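PDB 5J7O: major capsid protein from Faustovirus, which probably builds the icosahedral protein shell of this large double-stranded DNA virus as a trimeric double jelly-roll capsomer. Local coordinates for residues B[185-190]-B[325-330]; B[83-88]-B[385-390]. One frame throughout, in Å; residues are numbered along the deposited sequence.

Contact 1: B[185-190]-B[325-330]; sequences LFKRVK and DIEQQS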
loop_
_atom_site.group_PDB
_atom_site.type_symbol
_atom_site.label_atom_id
_atom_site.label_comp_id
_atom_site.label_asym_id
_atom_site.label_seq_id
_atom_site.Cartn_x
_atom_site.Cartn_y
_atom_site.Cartn_z
ATOM N N LEU B 185 9.829 -19.796 13.566
ATOM C CA LEU B 185 10.646 -21.003 13.491
ATOM C C LEU B 185 11.826 -20.938 14.452
ATOM O O LEU B 185 12.204 -21.952 15.052
ATOM C CB LEU B 185 11.139 -21.214 12.061
ATOM C CG LEU B 185 11.957 -22.485 11.831
ATOM C CD1 LEU B 185 11.076 -23.716 11.972
ATOM C CD2 LEU B 185 12.628 -22.453 10.472
ATOM N N PHE B 186 12.417 -19.759 14.615
ATOM C CA PHE B 186 13.570 -19.586 15.494
ATOM C C PHE B 186 13.062 -19.176 16.870
ATOM O O PHE B 186 12.793 -17.997 17.121
ATOM C CB PHE B 186 14.539 -18.556 14.923
ATOM C CG PHE B 186 15.250 -19.011 13.676
ATOM C CD1 PHE B 186 15.052 -20.284 13.165
ATOM C CD2 PHE B 186 16.128 -18.164 13.021
ATOM C CE1 PHE B 186 15.709 -20.701 12.024
ATOM C CE2 PHE B 186 16.789 -18.575 11.879
ATOM C CZ PHE B 186 16.579 -19.846 11.380
ATOM N N LYS B 187 12.915 -20.158 17.763
ATOM C CA LYS B 187 12.572 -19.856 19.149
ATOM C C LYS B 187 13.608 -18.936 19.775
ATOM O O LYS B 187 13.271 -17.881 20.324
ATOM C CB LYS B 187 12.457 -21.147 19.959
ATOM C CG LYS B 187 11.210 -21.961 19.693
ATOM C CD LYS B 187 11.171 -23.174 20.608
ATOM C CE LYS B 187 11.366 -22.768 22.062
ATOM N NZ LYS B 187 11.504 -23.946 22.962
ATOM N N ARG B 188 14.879 -19.328 19.711
ATOM C CA ARG B 188 15.977 -18.527 20.223
ATOM C C ARG B 188 17.105 -18.513 19.202
ATOM O O ARG B 188 17.313 -19.483 18.467
ATOM C CB ARG B 188 16.494 -19.061 21.571
ATOM C CG ARG B 188 15.398 -19.522 22.526
ATOM C CD ARG B 188 15.897 -19.617 23.959
ATOM N NE ARG B 188 15.929 -18.310 24.611
ATOM C CZ ARG B 188 14.903 -17.782 25.272
ATOM N NH1 ARG B 188 13.760 -18.447 25.369
ATOM N NH2 ARG B 188 15.020 -16.587 25.836
ATOM N N VAL B 189 17.824 -17.394 19.154
ATOM C CA VAL B 189 18.972 -17.214 18.272
ATOM C C VAL B 189 20.104 -16.643 19.112
ATOM O O VAL B 189 19.951 -15.576 19.716
ATOM C CB VAL B 189 18.654 -16.288 17.086
ATOM C CG1 VAL B 189 19.879 -16.117 16.204
ATOM C CG2 VAL B 189 17.485 -16.832 16.278
ATOM N N LYS B 190 21.237 -17.342 19.148
ATOM C CA LYS B 190 22.328 -17.015 20.055
ATOM C C LYS B 190 23.610 -16.715 19.291
ATOM O O LYS B 190 23.963 -17.425 18.344
ATOM C CB LYS B 190 22.583 -18.162 21.041
ATOM C CG LYS B 190 21.558 -18.277 22.156
ATOM C CD LYS B 190 21.708 -19.596 22.899
ATOM C CE LYS B 190 23.146 -19.830 23.336
ATOM N NZ LYS B 190 23.323 -21.171 23.958
ATOM N N ASP B 325 17.612 -22.295 18.223
ATOM C CA ASP B 325 16.592 -23.229 18.680
ATOM C C ASP B 325 15.428 -23.212 17.698
ATOM O O ASP B 325 14.958 -22.140 17.301
ATOM C CB ASP B 325 16.109 -22.871 20.085
ATOM C CG ASP B 325 17.187 -23.048 21.137
ATOM O OD1 ASP B 325 18.173 -23.768 20.867
ATOM O OD2 ASP B 325 17.047 -22.472 22.237
ATOM N N ILE B 326 14.966 -24.397 17.306
ATOM C CA ILE B 326 13.946 -24.549 16.276
ATOM C C ILE B 326 12.628 -24.927 16.939
ATOM O O ILE B 326 12.588 -25.812 17.803
ATOM C CB ILE B 326 14.361 -25.594 15.226
ATOM C CG1 ILE B 326 15.669 -25.171 14.557
ATOM C CG2 ILE B 326 13.270 -25.768 14.183
ATOM C CD1 ILE B 326 15.589 -23.832 13.854
ATOM N N GLU B 327 11.556 -24.252 16.533
ATOM C CA GLU B 327 10.228 -24.483 17.078
ATOM C C GLU B 327 9.720 -25.876 16.700
ATOM O O GLU B 327 10.167 -26.488 15.726
ATOM C CB GLU B 327 9.267 -23.403 16.571
ATOM C CG GLU B 327 7.851 -23.470 17.122
ATOM C CD GLU B 327 7.794 -23.273 18.622
ATOM O OE1 GLU B 327 8.096 -22.154 19.088
ATOM O OE2 GLU B 327 7.453 -24.238 19.336
ATOM N N GLN B 328 8.784 -26.381 17.502
ATOM C CA GLN B 328 8.103 -27.625 17.171
ATOM C C GLN B 328 7.314 -27.466 15.877
ATOM O O GLN B 328 6.878 -26.367 15.520
ATOM C CB GLN B 328 7.167 -28.039 18.308
ATOM C CG GLN B 328 7.768 -27.911 19.698
ATOM C CD GLN B 328 6.788 -28.291 20.792
ATOM O OE1 GLN B 328 6.102 -29.308 20.700
ATOM N NE2 GLN B 328 6.715 -27.468 21.832
ATOM N N GLN B 329 7.126 -28.583 15.168
ATOM C CA GLN B 329 6.415 -28.535 13.894
ATOM C C GLN B 329 4.965 -28.107 14.084
ATOM O O GLN B 329 4.404 -27.395 13.243
ATOM C CB GLN B 329 6.477 -29.895 13.198
ATOM C CG GLN B 329 5.884 -29.888 11.795
ATOM C CD GLN B 329 5.439 -31.262 11.334
ATOM O OE1 GLN B 329 5.048 -32.106 12.143
ATOM N NE2 GLN B 329 5.494 -31.495 10.028
ATOM N N SER B 330 4.345 -28.526 15.189
ATOM C CA SER B 330 2.932 -28.254 15.427
ATOM C C SER B 330 2.631 -26.775 15.637
ATOM O O SER B 330 1.453 -26.402 15.650
ATOM C CB SER B 330 2.445 -29.062 16.631
ATOM O OG SER B 330 3.387 -29.022 17.689
#
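Two firm backbone bonds join 185-190 to 325-330: Asp325 N donates to Arg188 O at 2.8 Å, and Glu327 N donates to Leu185 O, also at 2.8 Å and with an N-H...O angle of 158°. Between them Lys187 N reaches Asp325 O only weakly, where 185-190 turns a corner at Lys187. The Asp325 carboxylate makes no salt bridge across the contact: Arg188 NE stays 4.9 Å from Asp325 OD2. OD2 instead lies on the CB-CG-CD part of Arg188, whose guanidinium leads away, while OD1 accepts a hydrogen bond from Thr88. Lys187 crosses Glu327 at about a right angle, and its aliphatic part, not the ammonium, meets the carboxylate, Lys187 CG lying 3.2 Å from Glu327 OE1; Glu327 OE2 is bonded to Asn331. On the buried face Ile326 serves two neighbours. With chi1 at -60°, CG1 stands beside the backbone N and carries CD1 to within 3.6 Å of Phe186 CE1, approaching the ring obliquely, whereas CG2 meets Leu185 CD1 at 3.7 Å. Val105 and Val107 of strand 99-109 pack against Phe186, and Val107 also against Leu185. Phe186 and Ile326 form an antiparallel non-hydrogen-bonded pair in a four-stranded sheet packed over another, as in a jelly-roll sandwich.

Contact 2: B[83-88]-B[385-390]; sequences PTYNST and GTQAVQ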
loop_
_atom_site.group_PDB
_atom_site.type_symbol
_atom_site.label_atom_id
_atom_site.label_comp_id
_atom_site.label_asym_id
_atom_site.label_seq_id
_atom_site.Cartn_x
_atom_site.Cartn_y
_atom_site.Cartn_z
ATOM N N PRO B 83 19.406 -31.516 10.452
ATOM C CA PRO B 83 18.505 -30.675 11.241
ATOM C C PRO B 83 17.091 -31.231 11.288
ATOM O O PRO B 83 16.613 -31.869 10.348
ATOM C CB PRO B 83 18.540 -29.339 10.493
ATOM C CG PRO B 83 18.779 -29.739 9.072
ATOM C CD PRO B 83 19.688 -30.937 9.126
ATOM N N THR B 84 16.424 -30.976 12.412
ATOM C CA THR B 84 15.039 -31.380 12.608
ATOM C C THR B 84 14.291 -30.274 13.339
ATOM O O THR B 84 14.895 -29.360 13.909
ATOM C CB THR B 84 14.917 -32.685 13.415
ATOM O OG1 THR B 84 15.479 -32.498 14.720
ATOM C CG2 THR B 84 15.630 -33.836 12.719
ATOM N N TYR B 85 12.963 -30.367 13.311
ATOM C CA TYR B 85 12.140 -29.545 14.186
ATOM C C TYR B 85 12.470 -29.845 15.646
ATOM O O TYR B 85 12.945 -30.931 15.992
ATOM C CB TYR B 85 10.651 -29.810 13.950
ATOM C CG TYR B 85 10.052 -29.210 12.695
ATOM C CD1 TYR B 85 9.670 -27.874 12.651
ATOM C CD2 TYR B 85 9.823 -29.993 11.570
ATOM C CE1 TYR B 85 9.102 -27.329 11.513
ATOM C CE2 TYR B 85 9.257 -29.457 10.427
ATOM C CZ TYR B 85 8.898 -28.125 10.404
ATOM O OH TYR B 85 8.334 -27.589 9.269
ATOM N N ASN B 86 12.203 -28.863 16.510
ATOM C CA ASN B 86 12.296 -29.040 17.960
ATOM C C ASN B 86 13.696 -29.493 18.377
ATOM O O ASN B 86 13.871 -30.489 19.082
ATOM C CB ASN B 86 11.229 -30.025 18.451
ATOM C CG ASN B 86 11.081 -30.029 19.959
ATOM O OD1 ASN B 86 11.184 -28.990 20.610
ATOM N ND2 ASN B 86 10.842 -31.208 20.525
ATOM N N SER B 87 14.706 -28.749 17.932
ATOM C CA SER B 87 16.086 -29.111 18.217
ATOM C C SER B 87 16.948 -27.858 18.220
ATOM O O SER B 87 16.505 -26.766 17.853
ATOM C CB SER B 87 16.619 -30.127 17.201
ATOM O OG SER B 87 16.708 -29.554 15.907
ATOM N N THR B 88 18.196 -28.033 18.644
ATOM C CA THR B 88 19.186 -26.965 18.657
ATOM C C THR B 88 20.164 -27.167 17.508
ATOM O O THR B 88 20.748 -28.246 17.363
ATOM C CB THR B 88 19.934 -26.925 19.991
ATOM O OG1 THR B 88 19.039 -26.515 21.032
ATOM C CG2 THR B 88 21.100 -25.951 19.922
ATOM N N GLY B 385 4.108 -35.623 10.459
ATOM C CA GLY B 385 5.134 -35.434 11.469
ATOM C C GLY B 385 6.531 -35.824 11.035
ATOM O O GLY B 385 7.485 -35.552 11.772
ATOM N N THR B 386 6.676 -36.454 9.871
ATOM C CA THR B 386 7.980 -36.811 9.333
ATOM C C THR B 386 8.494 -35.796 8.323
ATOM O O THR B 386 9.469 -36.078 7.620
ATOM C CB THR B 386 7.935 -38.200 8.691
ATOM O OG1 THR B 386 6.952 -38.220 7.648
ATOM C CG2 THR B 386 7.595 -39.261 9.728
ATOM N N GLN B 387 7.858 -34.627 8.229
ATOM C CA GLN B 387 8.320 -33.594 7.311
ATOM C C GLN B 387 9.732 -33.165 7.684
ATOM O O GLN B 387 9.982 -32.724 8.810
ATOM C CB GLN B 387 7.377 -32.394 7.336
ATOM C CG GLN B 387 7.728 -31.331 6.307
ATOM C CD GLN B 387 7.245 -29.952 6.701
ATOM O OE1 GLN B 387 6.925 -29.702 7.863
ATOM N NE2 GLN B 387 7.195 -29.044 5.733
ATOM N N ALA B 388 10.652 -33.291 6.736
ATOM C CA ALA B 388 12.064 -33.088 7.006
ATOM C C ALA B 388 12.474 -31.638 6.780
ATOM O O ALA B 388 11.923 -30.938 5.925
ATOM C CB ALA B 388 12.915 -34.003 6.125
ATOM N N VAL B 389 13.444 -31.191 7.575
ATOM C CA VAL B 389 14.187 -29.967 7.286
ATOM C C VAL B 389 15.287 -30.362 6.306
ATOM O O VAL B 389 16.307 -30.932 6.694
ATOM C CB VAL B 389 14.756 -29.324 8.554
ATOM C CG1 VAL B 389 15.646 -28.142 8.194
ATOM C CG2 VAL B 389 13.630 -28.885 9.479
ATOM N N GLN B 390 15.070 -30.077 5.022
ATOM C CA GLN B 390 15.939 -30.608 3.981
ATOM C C GLN B 390 17.294 -29.917 3.920
ATOM O O GLN B 390 18.258 -30.525 3.444
ATOM C CB GLN B 390 15.240 -30.510 2.624
ATOM C CG GLN B 390 13.936 -31.291 2.565
ATOM C CD GLN B 390 13.301 -31.274 1.192
ATOM O OE1 GLN B 390 12.977 -30.214 0.657
ATOM N NE2 GLN B 390 13.122 -32.455 0.611
#
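Tyr85 reaches from 83-88 across to Gln387, its hydroxyl meeting the side-chain amide. From CB, a chi1 of -75° sets CG beside the backbone N and directs the ring toward 385-390. One ring face receives Val389 CG2, although the approach is loose, 4.5 Å from Tyr85 CD2. At the ring's CD2-CE2 edge, in its plane, lies the backbone oxygen Gln387 O, 3.7 Å from Tyr85 CE2. At the tip, Tyr85 OH donates a hydrogen bond of 2.9 Å to Gln387 OE1. The hydroxyl comes from above the amide, 49° out of the carbonyl plane, and the ring and amide planes are inclined by 32°.

Gln387 stretches to this meeting point with CG anti to the backbone N and an extended chain beyond. Its buried amide is well satisfied: OE1 also accepts from Gln329 NE2, while NE2 bonds to Ala110 O and Tyr177 OH. These bonds should fix the amide's rotation and present OE1 to the tyrosine. The contact thus fastens the loop between strands 69-76 and 88-92 to the beginning of strand 389-401, which pairs with both 69-76 and 99-109 in an antiparallel sheet of the double jelly-roll; Leu109 packs against Tyr85, Gln387 and Val389.

Nearer that strand, Val389 points at the loop and divides its methyls. CG1 sits 3.6 Å from Pro83 CG, the two side chains crossing obliquely, and CG2 lies over the face of the Thr84-Tyr85 peptide. Within the loop, Ser87 OG donates to Thr84 O at 2.7 Å and Thr84 OG1 to Tyr85 O at 3.2 Å, both from above the carbonyl planes, tying the turn together beside the tyrosine.

Overall arrangement
The centres of the two contacts lie about 10 Å apart, on the same side of the chain's centre. In sequence they are nested: 83-88 comes first, then 185-190 and 325-330, and last 385-390. Strand 320-326 lies between 88-92 and 186-193, so contact 1 belongs to one four-stranded antiparallel sheet, whereas contact 2 leads into strand 389-401 of a different sheet. A probable backbone hydrogen bond joins them directly, Ile326 N lying 2.9 Å from Ser87 O. The loop 83-88 therefore bridges two sheets, bringing parts of the chain some 300 residues apart together in the capsid protein.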